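PDB 6N9J: clostripain-related protein from Bacteroides thetaiotaomicron, which is a secreted cysteine protease of the C11 (clostripain) family that cleaves peptide bonds, held here in complex with an irreversible peptide inhibitor. Local coordinates for residues A[33-38]-A[61-66]; A[105-110]-A[151-156]; A[187-192]-A[216-221]; A[194-199]-A[212-217]. All coordinates share one frame; numbering follows the deposited sequence.

Interaction 1: A[33-38]-A[61-66]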
loop_
_atom_site.group_PDB
_atom_site.type_symbol
_atom_site.label_atom_id
_atom_site.label_comp_id
_atom_site.label_asym_id
_atom_site.label_seq_id
_atom_site.Cartn_x
_atom_site.Cartn_y
_atom_site.Cartn_z
ATOM N N GLU A 33 3.215 18.438 -4.502
ATOM C CA GLU A 33 2.821 18.354 -3.100
ATOM C C GLU A 33 4.020 18.018 -2.235
ATOM O O GLU A 33 4.181 18.579 -1.154
ATOM C CB GLU A 33 1.728 17.298 -2.881
ATOM C CG GLU A 33 0.394 17.587 -3.564
ATOM C CD GLU A 33 -0.638 16.480 -3.356
ATOM O OE1 GLU A 33 -0.312 15.444 -2.740
ATOM O OE2 GLU A 33 -1.783 16.659 -3.818
ATOM N N MET A 34 4.851 17.094 -2.714
ATOM C CA MET A 34 6.038 16.671 -1.982
ATOM C C MET A 34 6.956 17.854 -1.755
ATOM O O MET A 34 7.524 18.002 -0.679
ATOM C CB MET A 34 6.803 15.558 -2.720
ATOM C CG MET A 34 6.092 14.216 -2.822
ATOM S SD MET A 34 7.008 12.950 -3.737
ATOM C CE MET A 34 5.652 12.071 -4.498
ATOM N N ILE A 35 7.093 18.692 -2.777
ATOM C CA ILE A 35 7.978 19.849 -2.732
ATOM C C ILE A 35 7.491 20.864 -1.697
ATOM O O ILE A 35 8.292 21.450 -0.966
ATOM C CB ILE A 35 8.098 20.506 -4.125
ATOM C CG1 ILE A 35 8.852 19.568 -5.075
ATOM C CG2 ILE A 35 8.784 21.876 -4.038
ATOM C CD1 ILE A 35 9.103 20.141 -6.471
ATOM N N GLU A 36 6.179 21.051 -1.613
ATOM C CA GLU A 36 5.609 21.892 -0.569
ATOM C C GLU A 36 5.834 21.290 0.828
ATOM O O GLU A 36 6.045 22.014 1.798
ATOM C CB GLU A 36 4.114 22.105 -0.807
ATOM C CG GLU A 36 3.459 23.037 0.197
ATOM C CD GLU A 36 1.945 23.017 0.107
ATOM O OE1 GLU A 36 1.412 22.484 -0.891
ATOM O OE2 GLU A 36 1.286 23.530 1.040
ATOM N N GLY A 37 5.787 19.964 0.925
ATOM C CA GLY A 37 5.985 19.291 2.194
ATOM C C GLY A 37 7.403 19.368 2.735
ATOM O O GLY A 37 7.620 19.218 3.936
ATOM N N MET A 38 8.374 19.610 1.865
ATOM C CA MET A 38 9.760 19.708 2.321
ATOM C C MET A 38 10.026 20.970 3.154
ATOM O O MET A 38 11.059 21.072 3.820
ATOM C CB MET A 38 10.721 19.643 1.132
ATOM C CG MET A 38 10.867 18.240 0.534
ATOM S SD MET A 38 11.505 17.051 1.713
ATOM C CE MET A 38 13.099 17.777 2.112
ATOM N N ILE A 61 15.561 11.469 -8.341
ATOM C CA ILE A 61 16.020 12.735 -7.767
ATOM C C ILE A 61 16.007 12.754 -6.257
ATOM O O ILE A 61 15.457 11.870 -5.597
ATOM C CB ILE A 61 15.170 13.937 -8.227
ATOM C CG1 ILE A 61 13.717 13.752 -7.803
ATOM C CG2 ILE A 61 15.300 14.157 -9.719
ATOM C CD1 ILE A 61 12.818 14.903 -8.173
ATOM N N ARG A 62 16.618 13.797 -5.727
ATOM C CA ARG A 62 16.551 14.122 -4.319
ATOM C C ARG A 62 16.105 15.572 -4.190
ATOM O O ARG A 62 16.608 16.451 -4.906
ATOM C CB ARG A 62 17.908 13.914 -3.642
ATOM C CG ARG A 62 17.952 14.385 -2.196
ATOM C CD ARG A 62 19.342 14.250 -1.591
ATOM N NE ARG A 62 19.331 14.590 -0.172
ATOM C CZ ARG A 62 19.530 15.814 0.306
ATOM N NH1 ARG A 62 19.770 16.819 -0.527
ATOM N NH2 ARG A 62 19.491 16.031 1.615
ATOM N N LEU A 63 15.168 15.817 -3.281
ATOM C CA LEU A 63 14.681 17.167 -3.038
ATOM C C LEU A 63 15.540 17.859 -1.986
ATOM O O LEU A 63 15.731 17.343 -0.891
ATOM C CB LEU A 63 13.213 17.137 -2.605
ATOM C CG LEU A 63 12.269 16.474 -3.614
ATOM C CD1 LEU A 63 10.819 16.519 -3.141
ATOM C CD2 LEU A 63 12.410 17.149 -4.965
ATOM N N ARG A 64 16.063 19.029 -2.327
ATOM C CA ARG A 64 16.983 19.730 -1.445
ATOM C C ARG A 64 16.529 21.177 -1.298
ATOM O O ARG A 64 15.950 21.744 -2.219
ATOM C CB ARG A 64 18.405 19.646 -2.002
ATOM C CG ARG A 64 19.503 19.965 -1.012
ATOM C CD ARG A 64 20.463 20.991 -1.571
ATOM N NE ARG A 64 20.634 20.876 -3.016
ATOM C CZ ARG A 64 21.089 21.859 -3.792
ATOM N NH1 ARG A 64 21.213 21.673 -5.096
ATOM N NH2 ARG A 64 21.418 23.036 -3.265
ATOM N N LYS A 65 16.768 21.773 -0.140
ATOM C CA LYS A 65 16.418 23.176 0.055
ATOM C C LYS A 65 17.628 24.103 -0.083
ATOM O O LYS A 65 18.696 23.854 0.480
ATOM C CB LYS A 65 15.759 23.383 1.420
ATOM C CG LYS A 65 14.358 23.978 1.341
ATOM C CD LYS A 65 13.717 24.107 2.721
ATOM C CE LYS A 65 13.656 22.764 3.446
ATOM N NZ LYS A 65 13.124 22.902 4.842
ATOM N N ASP A 66 17.446 25.171 -0.851
ATOM C CA ASP A 66 18.441 26.228 -0.968
ATOM C C ASP A 66 18.178 27.234 0.148
ATOM O O ASP A 66 18.965 27.367 1.088
ATOM C CB ASP A 66 18.366 26.885 -2.353
ATOM C CG ASP A 66 19.526 27.837 -2.633
ATOM O OD1 ASP A 66 20.033 28.484 -1.693
ATOM O OD2 ASP A 66 19.930 27.939 -3.812
#
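Leu63 on strand 59-65 pushes one methyl against the end of helix 24-37, and the apolar half of the contact gathers round it. Leu63 CD1 lies 4.1 Å from Ile35 CG1, with the two side chains crossing at about a right angle. Leu63 CD1 is also 4.1 Å from Met38 CG. Met34 CB borders the same methyl at 4.2 Å from Leu63 CD1. Leu63 reaches this far because CD1 stands anti to CA (chi2 -178°). Met38 folds instead at chi2 and chi3, which brings its CE within 4.0 Å of Leu63 O. Leu48 and Val50 of strand 46-53 continue the apolar patch.

The polar half is a hydrogen bond. Lys65 NZ donates to Met38 O at 2.9 Å, tilted 18° from the carbonyl plane. The same NZ bonds Val41 O and, weakly, Gln39 O. A leucine in place of Lys65 would probably leave the carbonyls of Met38 and Val41 without this donor and let the turn after the helix move more freely. One ammonium thus draws several backbone oxygens together near the C-terminal end of a helix, where the helix dipole probably adds to the attraction, while Leu63 contributes mainly hydrocarbon packing.

Interaction 2: A[105-110]-A[151-156]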
loop_
_atom_site.group_PDB
_atom_site.type_symbol
_atom_site.label_atom_id
_atom_site.label_comp_id
_atom_site.label_asym_id
_atom_site.label_seq_id
_atom_site.Cartn_x
_atom_site.Cartn_y
_atom_site.Cartn_z
ATOM N N TYR A 105 15.089 3.881 7.365
ATOM C CA TYR A 105 14.627 3.909 5.975
ATOM C C TYR A 105 13.112 3.730 5.847
ATOM O O TYR A 105 12.485 3.010 6.637
ATOM C CB TYR A 105 15.323 2.829 5.164
ATOM C CG TYR A 105 16.827 2.970 5.119
ATOM C CD1 TYR A 105 17.437 3.762 4.151
ATOM C CD2 TYR A 105 17.638 2.304 6.032
ATOM C CE1 TYR A 105 18.820 3.898 4.094
ATOM C CE2 TYR A 105 19.025 2.423 5.984
ATOM C CZ TYR A 105 19.609 3.223 5.012
ATOM O OH TYR A 105 20.981 3.355 4.951
ATOM N N GLY A 106 12.540 4.404 4.855
ATOM C CA GLY A 106 11.145 4.236 4.506
ATOM C C GLY A 106 11.002 4.197 2.996
ATOM O O GLY A 106 11.919 4.606 2.261
ATOM N N VAL A 107 9.857 3.715 2.527
ATOM C CA VAL A 107 9.602 3.646 1.091
ATOM C C VAL A 107 8.109 3.779 0.807
ATOM O O VAL A 107 7.269 3.310 1.591
ATOM C CB VAL A 107 10.148 2.327 0.474
ATOM C CG1 VAL A 107 9.424 1.118 1.042
ATOM C CG2 VAL A 107 10.050 2.346 -1.056
ATOM N N VAL A 108 7.785 4.435 -0.306
ATOM C CA VAL A 108 6.399 4.559 -0.756
ATOM C C VAL A 108 6.266 3.943 -2.143
ATOM O O VAL A 108 6.986 4.347 -3.073
ATOM C CB VAL A 108 5.935 6.029 -0.808
ATOM C CG1 VAL A 108 4.458 6.114 -1.148
ATOM C CG2 VAL A 108 6.234 6.734 0.511
ATOM N N PHE A 109 5.389 2.949 -2.285
ATOM C CA PHE A 109 5.143 2.358 -3.598
ATOM C C PHE A 109 3.899 2.965 -4.200
ATOM O O PHE A 109 2.805 2.691 -3.747
ATOM C CB PHE A 109 5.008 0.843 -3.508
ATOM C CG PHE A 109 6.297 0.149 -3.192
ATOM C CD1 PHE A 109 7.316 0.106 -4.125
ATOM C CD2 PHE A 109 6.496 -0.443 -1.957
ATOM C CE1 PHE A 109 8.513 -0.518 -3.830
ATOM C CE2 PHE A 109 7.685 -1.073 -1.658
ATOM C CZ PHE A 109 8.694 -1.111 -2.590
ATOM N N TRP A 110 4.098 3.790 -5.227
ATOM C CA TRP A 110 3.046 4.564 -5.884
ATOM C C TRP A 110 2.709 3.969 -7.249
ATOM O O TRP A 110 3.514 4.055 -8.180
ATOM C CB TRP A 110 3.536 6.008 -6.023
ATOM C CG TRP A 110 2.595 7.106 -6.481
ATOM C CD1 TRP A 110 2.195 8.189 -5.745
ATOM C CD2 TRP A 110 2.031 7.289 -7.790
ATOM N NE1 TRP A 110 1.393 9.011 -6.496
ATOM C CE2 TRP A 110 1.277 8.486 -7.755
ATOM C CE3 TRP A 110 2.066 6.547 -8.982
ATOM C CZ2 TRP A 110 0.579 8.961 -8.861
ATOM C CZ3 TRP A 110 1.359 7.018 -10.080
ATOM C CH2 TRP A 110 0.625 8.210 -10.010
ATOM N N PRO A 151 17.614 -1.907 2.068
ATOM C CA PRO A 151 17.697 -1.969 3.530
ATOM C C PRO A 151 16.367 -2.386 4.156
ATOM O O PRO A 151 15.324 -2.376 3.483
ATOM C CB PRO A 151 18.052 -0.533 3.916
ATOM C CG PRO A 151 17.513 0.293 2.776
ATOM C CD PRO A 151 17.772 -0.533 1.566
ATOM N N HIS A 152 16.399 -2.755 5.432
ATOM C CA HIS A 152 15.173 -3.059 6.147
ATOM C C HIS A 152 14.462 -1.746 6.445
ATOM O O HIS A 152 15.087 -0.795 6.914
ATOM C CB HIS A 152 15.466 -3.830 7.436
ATOM C CG HIS A 152 14.240 -4.143 8.238
ATOM N ND1 HIS A 152 13.337 -5.114 7.866
ATOM C CD2 HIS A 152 13.758 -3.595 9.378
ATOM C CE1 HIS A 152 12.350 -5.157 8.745
ATOM N NE2 HIS A 152 12.583 -4.243 9.672
ATOM N N PHE A 153 13.159 -1.686 6.171
ATOM C CA PHE A 153 12.423 -0.433 6.327
ATOM C C PHE A 153 11.687 -0.300 7.655
ATOM O O PHE A 153 11.109 -1.268 8.167
ATOM C CB PHE A 153 11.429 -0.260 5.187
ATOM C CG PHE A 153 12.077 -0.102 3.837
ATOM C CD1 PHE A 153 12.669 1.097 3.481
ATOM C CD2 PHE A 153 12.069 -1.150 2.916
ATOM C CE1 PHE A 153 13.264 1.248 2.233
ATOM C CE2 PHE A 153 12.652 -1.006 1.670
ATOM C CZ PHE A 153 13.260 0.200 1.330
ATOM N N ASP A 154 11.709 0.912 8.208
ATOM C CA ASP A 154 10.826 1.246 9.310
ATOM C C ASP A 154 9.368 1.132 8.857
ATOM O O ASP A 154 8.497 0.725 9.639
ATOM C CB ASP A 154 11.117 2.654 9.839
ATOM C CG ASP A 154 12.454 2.741 10.577
ATOM O OD1 ASP A 154 13.323 1.868 10.354
ATOM O OD2 ASP A 154 12.635 3.684 11.381
ATOM N N PHE A 155 9.098 1.493 7.602
ATOM C CA PHE A 155 7.734 1.411 7.079
ATOM C C PHE A 155 7.683 1.303 5.563
ATOM O O PHE A 155 8.578 1.777 4.850
ATOM C CB PHE A 155 6.903 2.629 7.520
ATOM C CG PHE A 155 7.384 3.927 6.944
ATOM C CD1 PHE A 155 6.997 4.324 5.677
ATOM C CD2 PHE A 155 8.229 4.752 7.674
ATOM C CE1 PHE A 155 7.460 5.510 5.133
ATOM C CE2 PHE A 155 8.688 5.953 7.138
ATOM C CZ PHE A 155 8.301 6.329 5.869
ATOM N N ILE A 156 6.611 0.690 5.081
ATOM C CA ILE A 156 6.265 0.727 3.668
ATOM C C ILE A 156 4.859 1.322 3.524
ATOM O O ILE A 156 3.910 0.881 4.173
ATOM C CB ILE A 156 6.319 -0.674 3.048
ATOM C CG1 ILE A 156 7.748 -1.202 3.063
ATOM C CG2 ILE A 156 5.777 -0.671 1.637
ATOM C CD1 ILE A 156 7.846 -2.661 2.663
HETATM O O HOH W 1 15.048 1.244 8.601
#
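Val107 pairs with Ile156 where strands 105-110 and 155-159 run parallel as neighbours in the central sheet, and helix 140-146 lies in the connection between them. Two backbone bonds join the pair: Asp154 N donates to Tyr105 O at 2.7 Å, and Val107 N to Phe155 O at a longer 3.3 Å. A water ties the strand start, linking Tyr105 N, His152 O and Asp154 OD1.

Phe153 lies flat against Val107. Val107 CG1 sits over the ring centre, 3.7 Å from the centroid, placed there by its chi1 of 64° between the backbone N and carbonyl carbon. Pro151 O lies over the opposite face, and Tyr105 C and Gly106 N meet the ring edge in its plane. An alanine instead of Phe153 would probably open a gap beside Val107 CG1 and Tyr105 CB. Pro151 CG makes a CH-pi contact over the face of the Tyr105 ring, 3.7 Å from its centroid. Val107 CG1 and Ile156 CG1 are 3.5 Å apart, their side chains parallel, and Ile156 CG2 meets the edge of the Phe109 ring.

Phe155 occupies the other face of the sheet. Its ring lies over Gly106 CA, where a side-chain carbon would clash. Trp110, at the far end of strand 105-110, packs on the bound peptide. Parallel strands with an intervening helix, leading toward the ligand, are typical of the caspase-like fold of clan CD.

Interaction 3: A[187-192]-A[216-221]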
loop_
_atom_site.group_PDB
_atom_site.type_symbol
_atom_site.label_atom_id
_atom_site.label_comp_id
_atom_site.label_asym_id
_atom_site.label_seq_id
_atom_site.Cartn_x
_atom_site.Cartn_y
_atom_site.Cartn_z
ATOM N N PRO A 187 -8.019 6.377 -3.674
ATOM C CA PRO A 187 -8.397 7.442 -4.617
ATOM C C PRO A 187 -7.280 7.785 -5.607
ATOM O O PRO A 187 -6.096 7.787 -5.239
ATOM C CB PRO A 187 -8.692 8.630 -3.696
ATOM C CG PRO A 187 -9.100 7.982 -2.380
ATOM C CD PRO A 187 -8.229 6.764 -2.265
ATOM N N GLY A 188 -7.658 8.030 -6.859
ATOM C CA GLY A 188 -6.739 8.536 -7.863
ATOM C C GLY A 188 -5.660 9.474 -7.340
ATOM O O GLY A 188 -4.475 9.184 -7.500
ATOM N N PRO A 189 -6.062 10.590 -6.700
ATOM C CA PRO A 189 -5.112 11.600 -6.211
ATOM C C PRO A 189 -4.124 11.081 -5.177
ATOM O O PRO A 189 -3.129 11.746 -4.923
ATOM C CB PRO A 189 -6.023 12.665 -5.587
ATOM C CG PRO A 189 -7.307 12.529 -6.325
ATOM C CD PRO A 189 -7.455 11.053 -6.569
ATOM N N GLY A 190 -4.400 9.923 -4.586
ATOM C CA GLY A 190 -3.505 9.329 -3.608
ATOM C C GLY A 190 -3.252 10.195 -2.383
ATOM O O GLY A 190 -4.115 10.957 -1.951
ATOM N N ALA A 191 -2.063 10.069 -1.811
ATOM C CA ALA A 191 -1.731 10.809 -0.608
ATOM C C ALA A 191 -1.703 12.311 -0.849
ATOM O O ALA A 191 -1.397 12.772 -1.947
ATOM C CB ALA A 191 -0.385 10.340 -0.046
ATOM N N PRO A 192 -2.064 13.076 0.187
ATOM C CA PRO A 192 -1.804 14.514 0.311
ATOM C C PRO A 192 -0.366 14.748 0.792
ATOM O O PRO A 192 -0.100 14.933 1.995
ATOM C CB PRO A 192 -2.824 14.957 1.354
ATOM C CG PRO A 192 -2.976 13.733 2.240
ATOM C CD PRO A 192 -2.890 12.562 1.298
ATOM N N SER A 216 -6.711 12.283 7.313
ATOM C CA SER A 216 -7.348 13.517 7.741
ATOM C C SER A 216 -7.739 14.454 6.595
ATOM O O SER A 216 -8.740 15.164 6.684
ATOM C CB SER A 216 -6.440 14.256 8.719
ATOM O OG SER A 216 -7.115 15.369 9.272
ATOM N N VAL A 217 -6.963 14.478 5.520
ATOM C CA VAL A 217 -7.312 15.372 4.426
ATOM C C VAL A 217 -8.573 14.861 3.713
ATOM O O VAL A 217 -9.475 15.638 3.391
ATOM C CB VAL A 217 -6.144 15.532 3.435
ATOM C CG1 VAL A 217 -6.616 16.158 2.132
ATOM C CG2 VAL A 217 -5.043 16.387 4.067
ATOM N N TYR A 218 -8.651 13.555 3.500
ATOM C CA TYR A 218 -9.811 12.972 2.832
ATOM C C TYR A 218 -11.048 13.036 3.714
ATOM O O TYR A 218 -12.150 13.311 3.223
ATOM C CB TYR A 218 -9.521 11.527 2.410
ATOM C CG TYR A 218 -8.679 11.472 1.162
ATOM C CD1 TYR A 218 -9.269 11.538 -0.095
ATOM C CD2 TYR A 218 -7.291 11.395 1.239
ATOM C CE1 TYR A 218 -8.500 11.513 -1.242
ATOM C CE2 TYR A 218 -6.512 11.368 0.098
ATOM C CZ TYR A 218 -7.121 11.424 -1.141
ATOM O OH TYR A 218 -6.342 11.401 -2.281
ATOM N N ALA A 219 -10.859 12.792 5.010
ATOM C CA ALA A 219 -11.939 12.904 5.991
ATOM C C ALA A 219 -12.565 14.299 6.008
ATOM O O ALA A 219 -13.749 14.449 6.293
ATOM C CB ALA A 219 -11.430 12.549 7.373
ATOM N N LYS A 220 -11.779 15.323 5.685
ATOM C CA LYS A 220 -12.296 16.681 5.783
ATOM C C LYS A 220 -13.053 17.164 4.540
ATOM O O LYS A 220 -13.872 18.082 4.636
ATOM C CB LYS A 220 -11.159 17.645 6.125
ATOM C CG LYS A 220 -10.939 17.744 7.625
ATOM C CD LYS A 220 -9.612 18.373 7.990
ATOM C CE LYS A 220 -9.515 18.571 9.503
ATOM N NZ LYS A 220 -8.104 18.612 9.970
ATOM N N LYS A 221 -12.814 16.558 3.384
ATOM C CA LYS A 221 -13.577 16.941 2.202
ATOM C C LYS A 221 -14.598 15.862 1.838
ATOM O O LYS A 221 -15.243 15.921 0.792
ATOM C CB LYS A 221 -12.647 17.234 1.027
ATOM C CG LYS A 221 -11.455 16.317 0.939
ATOM C CD LYS A 221 -10.614 16.635 -0.290
ATOM C CE LYS A 221 -10.223 18.102 -0.334
ATOM N NZ LYS A 221 -9.415 18.416 -1.558
#
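Tyr218 reaches from helix 206-221 into the loop 187-192, which wraps round the far end of its ring. CB starts toward the loop. CG stands anti to the carbonyl carbon (chi1 -78°), and the ring extends toward the loop. Beyond CG the two sides of the ring meet different prolines. Tyr218 CE1 is 3.8 Å from Pro187 CG, and the two side chains cross at a slant. Tyr218 CE2 is 4.0 Å from Pro192 CD. The ring is therefore gripped between two prolines that lie five residues apart in the loop. At the tip, Tyr218 OH touches Pro189 CB at 3.6 Å. Gly190 O lies at the ring edge, in its plane. The model sets this oxygen too close to the hydroxyl, so the detail there is doubtful.

The loop has a shape of its own. Pro187 to Gly190 form a type I beta turn, closed by Gly190 N to Pro187 O at 2.8 Å. The turn places Pro187 and Pro189 beside the tyrosine.

Two residues after the turn, Pro192 packs on Val217. Its CB and CG pass the valine in the opposite sense, with Pro192 CB 3.8 Å from Val217 CG2.

Trp234 packs on Pro187 and Pro189, and Val238 on Tyr218. Asp159 takes the N-H of Ala191. Pro192 is the N-cap of helix 193-200, so the contact fastens the loop between strand 178-181 and that helix onto the last turns of helix 206-221.

Interaction 4: A[194-199]-A[212-217]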
loop_
_atom_site.group_PDB
_atom_site.type_symbol
_atom_site.label_atom_id
_atom_site.label_comp_id
_atom_site.label_asym_id
_atom_site.label_seq_id
_atom_site.Cartn_x
_atom_site.Cartn_y
_atom_site.Cartn_z
ATOM N N GLU A 194 1.632 16.994 0.867
ATOM C CA GLU A 194 1.998 18.221 1.553
ATOM C C GLU A 194 1.970 18.040 3.075
ATOM O O GLU A 194 2.604 18.807 3.797
ATOM C CB GLU A 194 1.078 19.371 1.134
ATOM C CG GLU A 194 -0.319 19.317 1.716
ATOM C CD GLU A 194 -1.302 18.469 0.913
ATOM O OE1 GLU A 194 -0.893 17.699 0.007
ATOM O OE2 GLU A 194 -2.511 18.589 1.200
ATOM N N VAL A 195 1.245 17.033 3.570
ATOM C CA VAL A 195 1.285 16.721 5.005
ATOM C C VAL A 195 1.819 15.314 5.294
ATOM O O VAL A 195 2.282 15.049 6.391
ATOM C CB VAL A 195 -0.097 16.871 5.683
ATOM C CG1 VAL A 195 -0.387 18.341 5.984
ATOM C CG2 VAL A 195 -1.217 16.215 4.844
ATOM N N VAL A 196 1.781 14.422 4.314
ATOM C CA VAL A 196 2.371 13.098 4.491
ATOM C C VAL A 196 3.913 13.150 4.503
ATOM O O VAL A 196 4.551 12.415 5.262
ATOM C CB VAL A 196 1.884 12.114 3.403
ATOM C CG1 VAL A 196 2.791 10.883 3.332
ATOM C CG2 VAL A 196 0.442 11.694 3.685
ATOM N N VAL A 197 4.517 14.034 3.704
ATOM C CA VAL A 197 5.992 14.099 3.619
ATOM C C VAL A 197 6.660 14.406 4.967
ATOM O O VAL A 197 7.599 13.709 5.340
ATOM C CB VAL A 197 6.480 15.128 2.547
ATOM C CG1 VAL A 197 7.871 15.704 2.895
ATOM C CG2 VAL A 197 6.512 14.478 1.177
ATOM N N PRO A 198 6.186 15.428 5.709
ATOM C CA PRO A 198 6.809 15.570 7.032
ATOM C C PRO A 198 6.563 14.355 7.942
ATOM O O PRO A 198 7.421 14.025 8.761
ATOM C CB PRO A 198 6.140 16.829 7.608
ATOM C CG PRO A 198 5.629 17.579 6.415
ATOM C CD PRO A 198 5.219 16.511 5.439
ATOM N N ALA A 199 5.426 13.681 7.785
ATOM C CA ALA A 199 5.138 12.500 8.605
ATOM C C ALA A 199 6.054 11.327 8.234
ATOM O O ALA A 199 6.362 10.487 9.076
ATOM C CB ALA A 199 3.659 12.098 8.476
ATOM N N GLU A 212 -2.508 9.018 9.923
ATOM C CA GLU A 212 -3.344 10.095 10.431
ATOM C C GLU A 212 -3.401 11.249 9.453
ATOM O O GLU A 212 -4.461 11.820 9.231
ATOM C CB GLU A 212 -2.829 10.587 11.795
ATOM C CG GLU A 212 -3.162 9.665 12.981
ATOM C CD GLU A 212 -4.567 9.876 13.549
ATOM O OE1 GLU A 212 -5.252 10.843 13.157
ATOM O OE2 GLU A 212 -4.986 9.068 14.415
ATOM N N ASN A 213 -2.253 11.599 8.872
ATOM C CA ASN A 213 -2.189 12.738 7.968
ATOM C C ASN A 213 -2.819 12.393 6.623
ATOM O O ASN A 213 -3.522 13.211 6.029
ATOM C CB ASN A 213 -0.737 13.217 7.789
ATOM C CG ASN A 213 -0.256 14.066 8.956
ATOM O OD1 ASN A 213 -0.446 15.277 8.976
ATOM N ND2 ASN A 213 0.358 13.428 9.939
ATOM N N TYR A 214 -2.577 11.181 6.149
ATOM C CA TYR A 214 -3.237 10.727 4.936
ATOM C C TYR A 214 -4.762 10.807 5.142
ATOM O O TYR A 214 -5.448 11.527 4.420
ATOM C CB TYR A 214 -2.810 9.303 4.593
ATOM C CG TYR A 214 -3.168 8.859 3.198
ATOM C CD1 TYR A 214 -2.192 8.321 2.369
ATOM C CD2 TYR A 214 -4.465 9.013 2.689
ATOM C CE1 TYR A 214 -2.488 7.910 1.091
ATOM C CE2 TYR A 214 -4.780 8.616 1.392
ATOM C CZ TYR A 214 -3.775 8.060 0.609
ATOM O OH TYR A 214 -4.006 7.653 -0.674
ATOM N N TYR A 215 -5.279 10.068 6.120
ATOM C CA TYR A 215 -6.715 10.032 6.369
ATOM C C TYR A 215 -7.364 11.406 6.556
ATOM O O TYR A 215 -8.444 11.664 6.031
ATOM C CB TYR A 215 -7.001 9.174 7.602
ATOM C CG TYR A 215 -8.475 9.095 7.920
ATOM C CD1 TYR A 215 -9.315 8.277 7.174
ATOM C CD2 TYR A 215 -9.033 9.848 8.949
ATOM C CE1 TYR A 215 -10.661 8.199 7.437
ATOM C CE2 TYR A 215 -10.389 9.768 9.233
ATOM C CZ TYR A 215 -11.195 8.942 8.462
ATOM O OH TYR A 215 -12.544 8.863 8.705
ATOM N N SER A 216 -6.711 12.283 7.313
ATOM C CA SER A 216 -7.348 13.517 7.741
ATOM C C SER A 216 -7.739 14.454 6.595
ATOM O O SER A 216 -8.740 15.164 6.684
ATOM C CB SER A 216 -6.440 14.256 8.719
ATOM O OG SER A 216 -7.115 15.369 9.272
ATOM N N VAL A 217 -6.963 14.478 5.520
ATOM C CA VAL A 217 -7.312 15.372 4.426
ATOM C C VAL A 217 -8.573 14.861 3.713
ATOM O O VAL A 217 -9.475 15.638 3.391
ATOM C CB VAL A 217 -6.144 15.532 3.435
ATOM C CG1 VAL A 217 -6.616 16.158 2.132
ATOM C CG2 VAL A 217 -5.043 16.387 4.067
#
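Val195, Val196 and Ala199 face Asn213, Tyr214 and Val217 in an antiparallel helix-helix contact, the hairpin formed by helices 193-200 and 206-221. Helix 193-200 lies against the central sheet, where it touches Val108 of strand 105-110. The local axes approach to 8.5 Å and run at 168°. The fit is close: CA of Val196 and CA of Asn213 are 5.7 Å apart. Helix 193-200 is kinked at Pro198, whose N makes no bond to the turn before.

Valine and alanine on helix 193-200 are consistent with this close approach. Val196 CG2 rests on the backbone of the other helix, 3.9 Å from Tyr214 N, and 4.1 Å from Tyr214 CB. It is set beside its own backbone N, anti to the carbonyl carbon, which brings it next to Tyr214. The OH of Tyr214 bonds Asp159. Nearer the start of helix 193-200, Val195 CG2 meets Val217 CG2 at 3.9 Å, crossing it at a slant. Glu194 OE2 comes only loosely near Val217 CG2, and the Glu194 side chain also touches Glu33 and Glu36 of helix 24-37.

Asn213 brings an amide into the interface. Its bond runs along its own helix, from ND2 to Ser209 O. Across the interface the amide makes no hydrogen bond, though it also lies near Val195 O. Asn213 OD1 is 3.7 Å from Val195 CB, and Asn213 ND2 is 3.8 Å from Ala199 CB.

How the interactions relate
Interaction 2 lies nearest the chain centre and joins strands of the central sheet by backbone bonds and ring packing. Interaction 1 is buried too, but its centre is about 22 Å from the centre of the chain, where helix 24-37 meets a strand of the same sheet, and it adds a lysine bond to its apolar core. Interactions 3 and 4 both use helix 206-221 and share Val217. Interaction 3, also buried, closes a loop on it with prolines and a tyrosine, while interaction 4, partly buried, sets it against helix 193-200 without a hydrogen bond across. Helix 24-37 also touches interaction 4, through Gly37 and Pro198. Interaction 2 stands about 5 Å, nearest atoms, from each of the others.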